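Local coordinates for cytochrome c, putative (Shewanella oneidensis, PDB 1SP3), which binds eight c-type hemes along a single chain and probably works as a respiratory oxidoreductase, named an octaheme tetrathionate reductase, at residues A[232-237]-A[324-329]; A[288-293]-A[424-429]; A[7-12]-A[127-132]. All blocks are in the same frame, centred on the assembly; numbering follows the deposited sequence.

Contact 1. Residues A[232-237]-A[324-329]. With HEC (heme c), chain I.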
loop_
_atom_site.group_PDB
_atom_site.type_symbol
_atom_site.label_atom_id
_atom_site.label_comp_id
_atom_site.label_asym_id
_atom_site.label_seq_id
_atom_site.Cartn_x
_atom_site.Cartn_y
_atom_site.Cartn_z
ATOM N N CYS A 232 12.767 11.181 11.046
ATOM C CA CYS A 232 13.294 11.981 9.938
ATOM C C CYS A 232 12.206 12.311 8.946
ATOM O O CYS A 232 12.113 13.426 8.424
ATOM C CB CYS A 232 14.449 11.244 9.174
ATOM S SG CYS A 232 15.646 10.385 10.195
ATOM N N GLN A 233 11.416 11.289 8.620
ATOM C CA GLN A 233 10.346 11.389 7.614
ATOM C C GLN A 233 9.399 12.531 7.937
ATOM O O GLN A 233 8.905 13.197 7.060
ATOM C CB GLN A 233 9.547 10.066 7.622
ATOM C CG GLN A 233 10.297 8.868 6.944
ATOM C CD GLN A 233 11.045 8.054 7.915
ATOM O OE1 GLN A 233 11.514 8.575 8.961
ATOM N NE2 GLN A 233 11.123 6.735 7.648
ATOM N N THR A 234 9.121 12.801 9.206
ATOM C CA THR A 234 8.219 13.921 9.537
ATOM C C THR A 234 8.649 15.284 9.006
ATOM O O THR A 234 7.884 16.007 8.342
ATOM C CB THR A 234 7.987 13.897 11.081
ATOM O OG1 THR A 234 7.266 12.707 11.394
ATOM C CG2 THR A 234 7.063 15.101 11.599
ATOM N N CYS A 235 9.887 15.692 9.297
ATOM C CA CYS A 235 10.357 16.986 8.788
ATOM C C CYS A 235 10.650 17.022 7.271
ATOM O O CYS A 235 10.498 18.042 6.609
ATOM C CB CYS A 235 11.574 17.416 9.596
ATOM S SG CYS A 235 11.060 17.732 11.345
ATOM N N HIS A 236 11.057 15.893 6.722
ATOM C CA HIS A 236 11.636 15.819 5.395
ATOM C C HIS A 236 10.689 15.353 4.329
ATOM O O HIS A 236 11.036 15.355 3.140
ATOM C CB HIS A 236 12.841 14.916 5.474
ATOM C CG HIS A 236 13.992 15.593 6.152
ATOM N ND1 HIS A 236 14.593 16.707 5.605
ATOM C CD2 HIS A 236 14.604 15.376 7.334
ATOM C CE1 HIS A 236 15.537 17.133 6.410
ATOM N NE2 HIS A 236 15.604 16.314 7.438
ATOM N N ILE A 237 9.481 14.941 4.730
ATOM C CA ILE A 237 8.397 14.786 3.754
ATOM C C ILE A 237 7.206 15.699 4.089
ATOM O O ILE A 237 6.165 15.221 4.570
ATOM C CB ILE A 237 7.970 13.264 3.634
ATOM C CG1 ILE A 237 9.151 12.273 3.683
ATOM C CG2 ILE A 237 7.166 13.031 2.303
ATOM C CD1 ILE A 237 8.693 10.757 3.683
ATOM N N ALA A 324 8.623 4.856 20.591
ATOM C CA ALA A 324 7.762 5.500 19.586
ATOM C C ALA A 324 8.415 6.834 19.155
ATOM O O ALA A 324 9.036 7.484 20.020
ATOM C CB ALA A 324 6.359 5.737 20.161
ATOM N N LYS A 325 8.292 7.229 17.860
ATOM C CA LYS A 325 8.618 8.605 17.420
ATOM C C LYS A 325 7.419 9.169 16.666
ATOM O O LYS A 325 6.502 8.379 16.317
ATOM C CB LYS A 325 9.853 8.643 16.494
ATOM C CG LYS A 325 11.131 8.391 17.291
ATOM C CD LYS A 325 12.330 8.320 16.365
ATOM C CE LYS A 325 13.512 7.825 17.133
ATOM N NZ LYS A 325 14.627 8.340 16.385
ATOM N N ILE A 326 7.384 10.494 16.454
ATOM C CA ILE A 326 6.289 11.031 15.678
ATOM C C ILE A 326 6.584 10.864 14.190
ATOM O O ILE A 326 7.614 11.364 13.692
ATOM C CB ILE A 326 6.016 12.532 16.043
ATOM C CG1 ILE A 326 5.663 12.651 17.529
ATOM C CG2 ILE A 326 4.973 13.205 15.053
ATOM C CD1 ILE A 326 5.786 14.180 17.991
ATOM N N TYR A 327 5.692 10.136 13.484
ATOM C CA TYR A 327 5.896 9.801 12.061
ATOM C C TYR A 327 4.723 10.377 11.273
ATOM O O TYR A 327 3.631 10.589 11.854
ATOM C CB TYR A 327 5.814 8.286 11.869
ATOM C CG TYR A 327 7.155 7.528 12.083
ATOM C CD1 TYR A 327 7.588 7.188 13.407
ATOM C CD2 TYR A 327 7.949 7.113 10.975
ATOM C CE1 TYR A 327 8.752 6.505 13.629
ATOM C CE2 TYR A 327 9.214 6.381 11.175
ATOM C CZ TYR A 327 9.564 6.071 12.517
ATOM O OH TYR A 327 10.743 5.476 12.822
ATOM N N PRO A 328 4.892 10.502 9.946
ATOM C CA PRO A 328 3.860 11.023 9.060
ATOM C C PRO A 328 3.110 9.913 8.351
ATOM O O PRO A 328 3.670 8.881 7.945
ATOM C CB PRO A 328 4.680 11.761 7.985
ATOM C CG PRO A 328 5.904 10.929 7.852
ATOM C CD PRO A 328 6.146 10.223 9.186
ATOM N N PHE A 329 1.840 10.189 8.122
ATOM C CA PHE A 329 0.953 9.184 7.634
ATOM C C PHE A 329 -0.051 9.768 6.640
ATOM O O PHE A 329 -0.522 10.913 6.790
ATOM C CB PHE A 329 0.138 8.603 8.806
ATOM C CG PHE A 329 0.927 7.720 9.700
ATOM C CD1 PHE A 329 1.614 8.259 10.814
ATOM C CD2 PHE A 329 1.022 6.353 9.425
ATOM C CE1 PHE A 329 2.300 7.458 11.645
ATOM C CE2 PHE A 329 1.766 5.520 10.251
ATOM C CZ PHE A 329 2.417 6.102 11.365
HETATM FE FE HEC I . 16.934 16.997 8.756
HETATM C CHA HEC I . 18.447 19.176 6.883
HETATM C CHB HEC I . 18.597 14.406 7.301
HETATM C CHC HEC I . 15.751 14.732 11.209
HETATM C CHD HEC I . 14.793 19.308 9.986
HETATM N NA HEC I . 18.376 16.788 7.337
HETATM C C1A HEC I . 18.908 17.890 6.743
HETATM C C2A HEC I . 19.886 17.395 5.805
HETATM C C3A HEC I . 19.976 16.069 5.906
HETATM C C4A HEC I . 18.962 15.651 6.855
HETATM C CMA HEC I . 20.966 15.172 5.104
HETATM C CAA HEC I . 20.779 18.316 4.936
HETATM C CBA HEC I . 21.909 18.770 5.869
HETATM C CGA HEC I . 22.764 19.812 5.171
HETATM O O1A HEC I . 23.535 19.454 4.290
HETATM O O2A HEC I . 22.615 21.016 5.452
HETATM N NB HEC I . 17.135 15.006 9.192
HETATM C C1B HEC I . 17.804 14.121 8.373
HETATM C C2B HEC I . 17.703 12.833 8.937
HETATM C C3B HEC I . 16.987 12.923 10.031
HETATM C C4B HEC I . 16.606 14.278 10.217
HETATM C CMB HEC I . 18.436 11.602 8.367
HETATM C CAB HEC I . 16.675 11.783 11.026
HETATM C CBB HEC I . 17.823 11.261 11.527
HETATM N NC HEC I . 15.526 16.999 10.314
HETATM C C1C HEC I . 15.154 15.946 11.117
HETATM C C2C HEC I . 14.084 16.381 11.927
HETATM C C3C HEC I . 13.794 17.671 11.575
HETATM C C4C HEC I . 14.728 18.069 10.549
HETATM C CMC HEC I . 13.388 15.442 12.936
HETATM C CAC HEC I . 12.657 18.600 12.132
HETATM C CBC HEC I . 12.313 18.744 13.462
HETATM N ND HEC I . 16.601 18.910 8.501
HETATM C C1D HEC I . 15.679 19.735 9.076
HETATM C C2D HEC I . 15.850 21.096 8.610
HETATM C C3D HEC I . 16.898 20.994 7.591
HETATM C C4D HEC I . 17.369 19.646 7.624
HETATM C CMD HEC I . 14.957 22.342 9.002
HETATM C CAD HEC I . 17.522 22.171 6.720
HETATM C CBD HEC I . 18.578 22.814 7.644
HETATM C CGD HEC I . 19.898 22.195 7.219
HETATM O O1D HEC I . 20.218 22.258 5.955
HETATM O O2D HEC I . 20.639 21.632 8.127
#

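Contact 2. Residues A[288-293]-A[424-429]. With HEC (heme c), chain J.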
loop_
_atom_site.group_PDB
_atom_site.type_symbol
_atom_site.label_atom_id
_atom_site.label_comp_id
_atom_site.label_asym_id
_atom_site.label_seq_id
_atom_site.Cartn_x
_atom_site.Cartn_y
_atom_site.Cartn_z
ATOM N N TYR A 288 0.111 13.325 11.685
ATOM C CA TYR A 288 1.280 12.840 12.460
ATOM C C TYR A 288 0.846 11.941 13.587
ATOM O O TYR A 288 -0.132 12.253 14.265
ATOM C CB TYR A 288 2.048 14.042 12.949
ATOM C CG TYR A 288 2.482 14.836 11.697
ATOM C CD1 TYR A 288 1.770 15.967 11.268
ATOM C CD2 TYR A 288 3.554 14.420 10.941
ATOM C CE1 TYR A 288 2.133 16.682 10.118
ATOM C CE2 TYR A 288 3.938 15.108 9.816
ATOM C CZ TYR A 288 3.250 16.242 9.436
ATOM O OH TYR A 288 3.608 16.846 8.282
ATOM N N ALA A 289 1.582 10.898 13.869
ATOM C CA ALA A 289 1.157 10.083 14.989
ATOM C C ALA A 289 2.344 9.399 15.622
ATOM O O ALA A 289 3.305 9.092 14.913
ATOM C CB ALA A 289 0.011 9.098 14.604
ATOM N N TRP A 290 2.303 9.214 16.949
ATOM C CA TRP A 290 3.208 8.291 17.597
ATOM C C TRP A 290 3.233 6.937 16.919
ATOM O O TRP A 290 2.174 6.341 16.606
ATOM C CB TRP A 290 2.901 8.115 19.103
ATOM C CG TRP A 290 3.129 9.374 19.878
ATOM C CD1 TRP A 290 2.176 10.229 20.384
ATOM C CD2 TRP A 290 4.396 9.977 20.136
ATOM N NE1 TRP A 290 2.782 11.318 20.966
ATOM C CE2 TRP A 290 4.144 11.207 20.800
ATOM C CE3 TRP A 290 5.735 9.615 19.840
ATOM C CZ2 TRP A 290 5.159 12.029 21.236
ATOM C CZ3 TRP A 290 6.728 10.402 20.280
ATOM C CH2 TRP A 290 6.451 11.611 20.954
ATOM N N TYR A 291 4.445 6.439 16.680
ATOM C CA TYR A 291 4.562 5.121 16.100
ATOM C C TYR A 291 5.757 4.439 16.678
ATOM O O TYR A 291 6.880 4.942 16.552
ATOM C CB TYR A 291 4.694 5.220 14.560
ATOM C CG TYR A 291 4.844 3.889 13.779
ATOM C CD1 TYR A 291 3.879 2.863 13.874
ATOM C CD2 TYR A 291 5.956 3.667 12.953
ATOM C CE1 TYR A 291 4.027 1.672 13.154
ATOM C CE2 TYR A 291 6.108 2.449 12.215
ATOM C CZ TYR A 291 5.101 1.486 12.318
ATOM O OH TYR A 291 5.280 0.291 11.651
ATOM N N ASN A 292 5.533 3.231 17.203
ATOM C CA ASN A 292 6.633 2.404 17.776
ATOM C C ASN A 292 6.948 1.131 17.008
ATOM O O ASN A 292 7.621 0.237 17.533
ATOM C CB ASN A 292 6.280 1.980 19.221
ATOM C CG ASN A 292 5.047 1.017 19.275
ATOM O OD1 ASN A 292 4.629 0.450 18.242
ATOM N ND2 ASN A 292 4.453 0.882 20.438
ATOM N N GLY A 293 6.512 1.029 15.759
ATOM C CA GLY A 293 6.819 -0.196 15.034
ATOM C C GLY A 293 5.620 -1.174 15.026
ATOM O O GLY A 293 5.577 -2.109 14.247
ATOM N N GLN A 424 -2.098 18.525 21.702
ATOM C CA GLN A 424 -2.847 17.763 22.734
ATOM C C GLN A 424 -3.220 16.378 22.206
ATOM O O GLN A 424 -3.243 15.440 22.962
ATOM C CB GLN A 424 -4.084 18.512 23.281
ATOM C CG GLN A 424 -4.117 19.963 22.959
ATOM C CD GLN A 424 -3.283 20.844 23.833
ATOM O OE1 GLN A 424 -2.606 21.754 23.319
ATOM N NE2 GLN A 424 -3.341 20.635 25.132
ATOM N N ALA A 425 -3.499 16.227 20.920
ATOM C CA ALA A 425 -3.844 14.878 20.430
ATOM C C ALA A 425 -2.595 14.049 20.634
ATOM O O ALA A 425 -2.699 12.873 20.816
ATOM C CB ALA A 425 -4.215 14.890 18.910
ATOM N N LEU A 426 -1.402 14.648 20.502
ATOM C CA LEU A 426 -0.138 13.890 20.639
ATOM C C LEU A 426 0.161 13.703 22.149
ATOM O O LEU A 426 1.126 13.067 22.504
ATOM C CB LEU A 426 1.078 14.631 19.938
ATOM C CG LEU A 426 0.997 14.604 18.419
ATOM C CD1 LEU A 426 1.971 15.571 17.790
ATOM C CD2 LEU A 426 1.198 13.203 17.872
ATOM N N GLY A 427 -0.657 14.251 23.036
ATOM C CA GLY A 427 -0.349 14.107 24.454
ATOM C C GLY A 427 0.567 15.147 25.145
ATOM O O GLY A 427 0.964 14.934 26.331
ATOM N N TYR A 428 0.903 16.220 24.428
ATOM C CA TYR A 428 1.625 17.352 24.997
ATOM C C TYR A 428 0.628 18.276 25.692
ATOM O O TYR A 428 -0.556 18.336 25.345
ATOM C CB TYR A 428 2.377 18.121 23.889
ATOM C CG TYR A 428 3.602 17.324 23.388
ATOM C CD1 TYR A 428 3.514 16.512 22.263
ATOM C CD2 TYR A 428 4.825 17.361 24.076
ATOM C CE1 TYR A 428 4.573 15.772 21.850
ATOM C CE2 TYR A 428 5.894 16.614 23.652
ATOM C CZ TYR A 428 5.764 15.817 22.560
ATOM O OH TYR A 428 6.826 15.053 22.148
ATOM N N GLN A 429 1.102 18.951 26.712
ATOM C CA GLN A 429 0.434 20.104 27.290
ATOM C C GLN A 429 0.804 21.445 26.625
ATOM O O GLN A 429 1.548 22.254 27.234
ATOM C CB GLN A 429 0.712 20.083 28.789
ATOM C CG GLN A 429 0.061 18.822 29.284
ATOM C CD GLN A 429 0.155 18.560 30.760
ATOM O OE1 GLN A 429 -0.388 17.535 31.192
ATOM N NE2 GLN A 429 0.786 19.428 31.548
HETATM FE FE HEC J . 10.771 21.646 18.240
HETATM C CHA HEC J . 10.469 20.482 21.440
HETATM C CHB HEC J . 12.562 24.268 19.392
HETATM C CHC HEC J . 11.686 22.537 15.043
HETATM C CHD HEC J . 8.442 19.592 17.035
HETATM N NA HEC J . 11.430 22.228 20.095
HETATM C C1A HEC J . 11.135 21.655 21.293
HETATM C C2A HEC J . 11.625 22.531 22.371
HETATM C C3A HEC J . 12.213 23.586 21.799
HETATM C C4A HEC J . 12.098 23.397 20.357
HETATM C CMA HEC J . 12.862 24.830 22.485
HETATM C CAA HEC J . 11.438 22.210 23.873
HETATM C CBA HEC J . 12.457 21.127 24.237
HETATM C CGA HEC J . 13.899 21.645 24.194
HETATM O O1A HEC J . 14.327 22.440 25.127
HETATM O O2A HEC J . 14.631 21.203 23.231
HETATM N NB HEC J . 11.928 23.128 17.355
HETATM C C1B HEC J . 12.608 24.072 18.057
HETATM C C2B HEC J . 13.369 24.841 17.142
HETATM C C3B HEC J . 13.147 24.330 15.924
HETATM C C4B HEC J . 12.229 23.267 16.059
HETATM C CMB HEC J . 14.297 26.074 17.527
HETATM C CAB HEC J . 13.830 24.787 14.614
HETATM C CBB HEC J . 15.164 24.534 14.419
HETATM N NC HEC J . 10.181 21.228 16.388
HETATM C C1C HEC J . 10.616 21.706 15.179
HETATM C C2C HEC J . 9.830 21.148 14.119
HETATM C C3C HEC J . 8.917 20.368 14.691
HETATM C C4C HEC J . 9.118 20.388 16.128
HETATM C CMC HEC J . 10.024 21.473 12.614
HETATM C CAC HEC J . 7.774 19.455 14.097
HETATM C CBC HEC J . 7.794 18.409 13.212
HETATM N ND HEC J . 9.555 20.266 19.143
HETATM C C1D HEC J . 8.786 19.412 18.382
HETATM C C2D HEC J . 8.383 18.364 19.259
HETATM C C3D HEC J . 9.015 18.653 20.580
HETATM C C4D HEC J . 9.737 19.853 20.428
HETATM C CMD HEC J . 7.512 17.142 18.926
HETATM C CAD HEC J . 8.911 17.833 21.864
HETATM C CBD HEC J . 10.210 16.985 21.977
HETATM C CGD HEC J . 10.090 16.199 23.244
HETATM O O1D HEC J . 9.041 15.605 23.569
HETATM O O2D HEC J . 11.047 16.180 23.992
#

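Contact 3. Residues A[7-12]-A[127-132]. With HEC (heme c), chain C.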
loop_
_atom_site.group_PDB
_atom_site.type_symbol
_atom_site.label_atom_id
_atom_site.label_comp_id
_atom_site.label_asym_id
_atom_site.label_seq_id
_atom_site.Cartn_x
_atom_site.Cartn_y
_atom_site.Cartn_z
ATOM N N VAL A 7 18.666 -17.929 -26.191
ATOM C CA VAL A 7 17.874 -19.098 -25.762
ATOM C C VAL A 7 16.327 -18.912 -25.712
ATOM O O VAL A 7 15.579 -19.885 -25.517
ATOM C CB VAL A 7 18.423 -19.738 -24.458
ATOM C CG1 VAL A 7 17.580 -20.923 -24.088
ATOM C CG2 VAL A 7 19.878 -20.247 -24.638
ATOM N N LEU A 8 15.862 -17.678 -25.890
ATOM C CA LEU A 8 14.467 -17.382 -25.597
ATOM C C LEU A 8 13.777 -16.911 -26.858
ATOM O O LEU A 8 13.017 -15.942 -26.801
ATOM C CB LEU A 8 14.333 -16.300 -24.502
ATOM C CG LEU A 8 14.854 -16.657 -23.117
ATOM C CD1 LEU A 8 15.068 -15.424 -22.245
ATOM C CD2 LEU A 8 14.009 -17.725 -22.403
ATOM N N LYS A 9 14.026 -17.573 -27.991
ATOM C CA LYS A 9 13.347 -17.127 -29.228
ATOM C C LYS A 9 11.813 -17.460 -29.273
ATOM O O LYS A 9 11.058 -16.799 -30.001
ATOM C CB LYS A 9 14.122 -17.529 -30.508
ATOM C CG LYS A 9 15.453 -16.656 -30.798
ATOM C CD LYS A 9 15.203 -15.435 -31.823
ATOM C CE LYS A 9 16.160 -14.168 -31.692
ATOM N NZ LYS A 9 15.705 -12.909 -32.457
ATOM N N GLY A 10 11.367 -18.409 -28.436
ATOM C CA GLY A 10 9.957 -18.800 -28.362
ATOM C C GLY A 10 9.508 -19.404 -29.687
ATOM O O GLY A 10 10.158 -20.365 -30.098
ATOM N N PRO A 11 8.440 -18.911 -30.360
ATOM C CA PRO A 11 7.188 -18.333 -29.819
ATOM C C PRO A 11 6.688 -18.682 -28.408
ATOM O O PRO A 11 6.749 -19.831 -28.003
ATOM C CB PRO A 11 6.152 -18.816 -30.848
ATOM C CG PRO A 11 6.979 -18.856 -32.168
ATOM C CD PRO A 11 8.470 -18.717 -31.826
ATOM N N PHE A 12 6.160 -17.688 -27.693
ATOM C CA PHE A 12 5.510 -17.914 -26.375
ATOM C C PHE A 12 4.095 -17.368 -26.501
ATOM O O PHE A 12 3.905 -16.247 -26.990
ATOM C CB PHE A 12 6.235 -17.147 -25.235
ATOM C CG PHE A 12 7.682 -17.514 -25.065
ATOM C CD1 PHE A 12 8.693 -16.588 -25.342
ATOM C CD2 PHE A 12 8.039 -18.782 -24.648
ATOM C CE1 PHE A 12 10.068 -16.944 -25.187
ATOM C CE2 PHE A 12 9.381 -19.125 -24.485
ATOM C CZ PHE A 12 10.394 -18.209 -24.762
ATOM N N ILE A 127 10.273 -9.526 -25.102
ATOM C CA ILE A 127 10.356 -9.139 -23.692
ATOM C C ILE A 127 11.330 -10.071 -22.946
ATOM O O ILE A 127 12.220 -9.580 -22.243
ATOM C CB ILE A 127 8.971 -9.154 -23.071
ATOM C CG1 ILE A 127 8.127 -8.006 -23.705
ATOM C CG2 ILE A 127 9.045 -9.164 -21.493
ATOM C CD1 ILE A 127 6.642 -7.986 -23.383
ATOM N N ALA A 128 11.152 -11.391 -23.079
ATOM C CA ALA A 128 11.999 -12.367 -22.380
ATOM C C ALA A 128 13.468 -12.202 -22.708
ATOM O O ALA A 128 14.276 -12.344 -21.830
ATOM C CB ALA A 128 11.623 -13.766 -22.738
ATOM N N GLN A 129 13.807 -11.931 -23.978
ATOM C CA GLN A 129 15.199 -11.794 -24.390
ATOM C C GLN A 129 15.853 -10.567 -23.799
ATOM O O GLN A 129 17.093 -10.554 -23.546
ATOM C CB GLN A 129 15.286 -11.703 -25.903
ATOM C CG GLN A 129 15.025 -13.028 -26.591
ATOM C CD GLN A 129 14.704 -12.837 -28.049
ATOM O OE1 GLN A 129 13.774 -13.462 -28.552
ATOM N NE2 GLN A 129 15.469 -11.962 -28.736
ATOM N N ASN A 130 15.042 -9.539 -23.544
ATOM C CA ASN A 130 15.617 -8.297 -23.055
ATOM C C ASN A 130 15.620 -8.047 -21.537
ATOM O O ASN A 130 15.955 -6.984 -21.085
ATOM C CB ASN A 130 15.002 -7.162 -23.805
ATOM C CG ASN A 130 15.519 -7.123 -25.248
ATOM O OD1 ASN A 130 16.606 -6.610 -25.460
ATOM N ND2 ASN A 130 14.774 -7.773 -26.227
ATOM N N VAL A 131 15.258 -9.073 -20.784
ATOM C CA VAL A 131 15.055 -9.037 -19.334
ATOM C C VAL A 131 16.376 -8.568 -18.689
ATOM O O VAL A 131 17.473 -8.859 -19.192
ATOM C CB VAL A 131 14.636 -10.479 -19.087
ATOM C CG1 VAL A 131 15.550 -11.328 -18.316
ATOM C CG2 VAL A 131 13.120 -10.677 -18.904
ATOM N N GLY A 132 16.289 -7.834 -17.588
ATOM C CA GLY A 132 17.477 -7.437 -16.868
ATOM C C GLY A 132 17.121 -6.879 -15.471
ATOM O O GLY A 132 16.072 -7.230 -14.898
HETATM FE FE HEC C . 18.602 -15.547 -16.917
HETATM C CHA HEC C . 21.045 -13.670 -15.638
HETATM C CHB HEC C . 16.215 -13.516 -15.533
HETATM C CHC HEC C . 16.123 -17.123 -18.733
HETATM C CHD HEC C . 20.782 -18.033 -17.732
HETATM N NA HEC C . 18.607 -13.885 -15.747
HETATM C C1A HEC C . 19.754 -13.226 -15.399
HETATM C C2A HEC C . 19.356 -12.064 -14.660
HETATM C C3A HEC C . 18.013 -12.014 -14.636
HETATM C C4A HEC C . 17.520 -13.178 -15.315
HETATM C CMA HEC C . 17.129 -10.899 -14.017
HETATM C CAA HEC C . 20.344 -11.011 -14.066
HETATM C CBA HEC C . 20.325 -9.944 -15.184
HETATM C CGA HEC C . 21.290 -8.849 -14.908
HETATM O O1A HEC C . 21.288 -7.865 -15.722
HETATM O O2A HEC C . 22.035 -8.979 -13.892
HETATM N NB HEC C . 16.534 -15.368 -17.132
HETATM C C1B HEC C . 15.771 -14.461 -16.413
HETATM C C2B HEC C . 14.386 -14.669 -16.811
HETATM C C3B HEC C . 14.376 -15.664 -17.701
HETATM C C4B HEC C . 15.722 -16.099 -17.931
HETATM C CMB HEC C . 13.177 -13.867 -16.264
HETATM C CAB HEC C . 13.166 -16.161 -18.490
HETATM C CBB HEC C . 12.650 -15.156 -19.229
HETATM N NC HEC C . 18.492 -17.205 -18.027
HETATM C C1C HEC C . 17.373 -17.705 -18.660
HETATM C C2C HEC C . 17.728 -18.945 -19.291
HETATM C C3C HEC C . 19.026 -19.196 -19.008
HETATM C C4C HEC C . 19.513 -18.112 -18.191
HETATM C CMC HEC C . 16.711 -19.827 -20.101
HETATM C CAC HEC C . 19.918 -20.443 -19.434
HETATM C CBC HEC C . 19.873 -20.986 -20.674
HETATM N ND HEC C . 20.605 -15.800 -16.735
HETATM C C1D HEC C . 21.297 -16.917 -17.132
HETATM C C2D HEC C . 22.708 -16.761 -16.760
HETATM C C3D HEC C . 22.760 -15.415 -16.144
HETATM C C4D HEC C . 21.425 -14.890 -16.165
HETATM C CMD HEC C . 23.912 -17.732 -16.941
HETATM C CAD HEC C . 24.021 -14.788 -15.526
HETATM C CBD HEC C . 24.095 -15.445 -14.159
HETATM C CGD HEC C . 25.413 -15.118 -13.441
HETATM O O1D HEC C . 26.496 -15.749 -13.714
HETATM O O2D HEC C . 25.405 -14.176 -12.595
#

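Contact 1. Residues A[232-237]-A[324-329]
Q233 lays its CB against the ring of P328, with CB 3.7 Å from P328 CD. Its chain bends at chi2, and this carries the amide past the Y327 ring. Q233 OE1 lies 3.9 Å from Y327 CE2. The amide and ring planes are 56° apart, so the two groups are not stacked. Q233 NE2 is hydrogen-bonded to N399 and D205, which fix the amide from outside the contact.

T234 makes the polar link. Its OG1 donates a hydrogen bond to I326 O at 2.7 Å, coming from above the carbonyl plane and not along a lone pair. With OG1 anti to its own carbonyl carbon (chi1 -66°), the hydroxyl faces the strand. T234 OG1 also sits 3.5 Å from P328 CD. The bond satisfies a buried hydroxyl.

Residues 232-236 form a CXXCH heme c motif. C232 SG is bonded to heme CAB and C235 SG to heme CAC. H236 NE2 binds the iron at 2.0 Å, and H218 supplies the other axial ligand. Q233 and T234, the two inner residues of the motif, face the strand; the cysteines and the histidine bind this heme. Q233 and T234 also each touch a neighbouring heme c.

The axes of helix 232-236 and strand 325-329 approach to 6.5 Å at an angle of 52°. Strand 325-339 runs antiparallel to strands 287-291 and 387-397. T234 and I326 both touch Y288 of the first, and Q233 and Y327 both touch R397 of the second.

Contact 2. Residues A[288-293]-A[424-429]
W290 meets L426 and Y428 where a type I beta turn, Q424 to G427, packs on strand 287-291 of the mixed sheet. The indole NE1 donates a hydrogen bond to L426 O at 2.9 Å. It is fairly straight, with 163° at the hydrogen. The acceptor lies close to the indole plane, and the donor meets a lone pair in the carbonyl plane. W290 CG lies beside the backbone N (chi1 -65°), which swings the indole toward the turn. The bond ties the flat ring to the turn and limits its rotation.

The L426 side chain crosses the indole obliquely, its CD2 4.0 Å from W290 CD1. The same methyl reaches the strand backbone, 4.0 Å from Y288 O. Y428 stands at about a right angle to the tryptophan. Its CE1 touches W290 CZ2 at 3.8 Å, and its hydroxyl lies at the indole edge.

Further out, the turn is closed by G427 N bonding to Q424 O. G427 has backbone angles that suit glycine, with phi at 88°. On the strand side, W290 touches I326 of strand 325-339, and its ring meets that of H441. Y288 turns its hydroxyl to R420. The W423 ring packs edge-to-face with Y428.

The loop also serves a heme c, which K222 and the backbone of H441 hold by further hydrogen bonds. Y428 OH donates to propionate oxygen O1D of this heme at 2.7 Å, with O1D in the plane of the tyrosine ring.

Contact 3. Residues A[7-12]-A[127-132]
The pocket of the N-terminal heme c is walled here by two pieces of chain, the loop after helix 4-7 and the end of helix 124-129. L8 is the main side chain from the loop. Its CD1 lies 3.9 Å from A128 CB and 3.2 Å from A128 O, so this methyl fits closely over the last turn of the helix. With CG anti to the carbonyl carbon (chi1 -64°), the L8 branch leads on to the heme. L8 CD1 and A128 CB each come to 3.9 Å from the vinyl-derived carbon CBB of the heme.

Q129 runs alongside the loop, its chain extended beyond CG. Its CG packs 3.9 Å from L8 CB, and its amide end comes near L8 O. K9 folds back over the same amide, bent at chi2, with CE 4.1 Å from Q129 CD. With an alanine in place of Q129, L8 CB and K9 CE would probably lose their packing partner on the helix.

F12 adds a looser touch, CE1 to A128 CB at 4.3 Å. G10 CA sits over the centre of one face of the F12 ring, just before a cis peptide bond to P11. V18 of helix 15-34 touches both F12 and A128.

Beyond the helix, V131 CG1 lies 3.6 Å from the meso carbon CHB of the heme and V131 also touches H4, an axial ligand. G132 O is hydrogen-bonded to ND1 of H102, an axial ligand of a second heme.

The parts of L8, A128 and V131 that meet the heme are hydrocarbon. They would keep water from this edge of the porphyrin, while K9 and the Q129 amide lie on the side turned from it.

From the N terminus, contact 3 comes first. It closes a loop from residues 7-12 to 127-132 and finishes before the other two begin. It joins the loop after helix 4-7 to the end of helix 124-129. Contact 1 opens at 232-237 and contact 2 at 288-293. Contact 1 then closes at 324-329, and contact 2 only at 424-429, so these two loops cross. They meet in the mixed sheet, where strands 287-291 and 325-339 are paired. Together they tie a CXXCH helix and the C-terminal loop to that sheet. Contact 3 lies on the opposite side of the chain's centre, its own centre about 44 Å from that of contact 1.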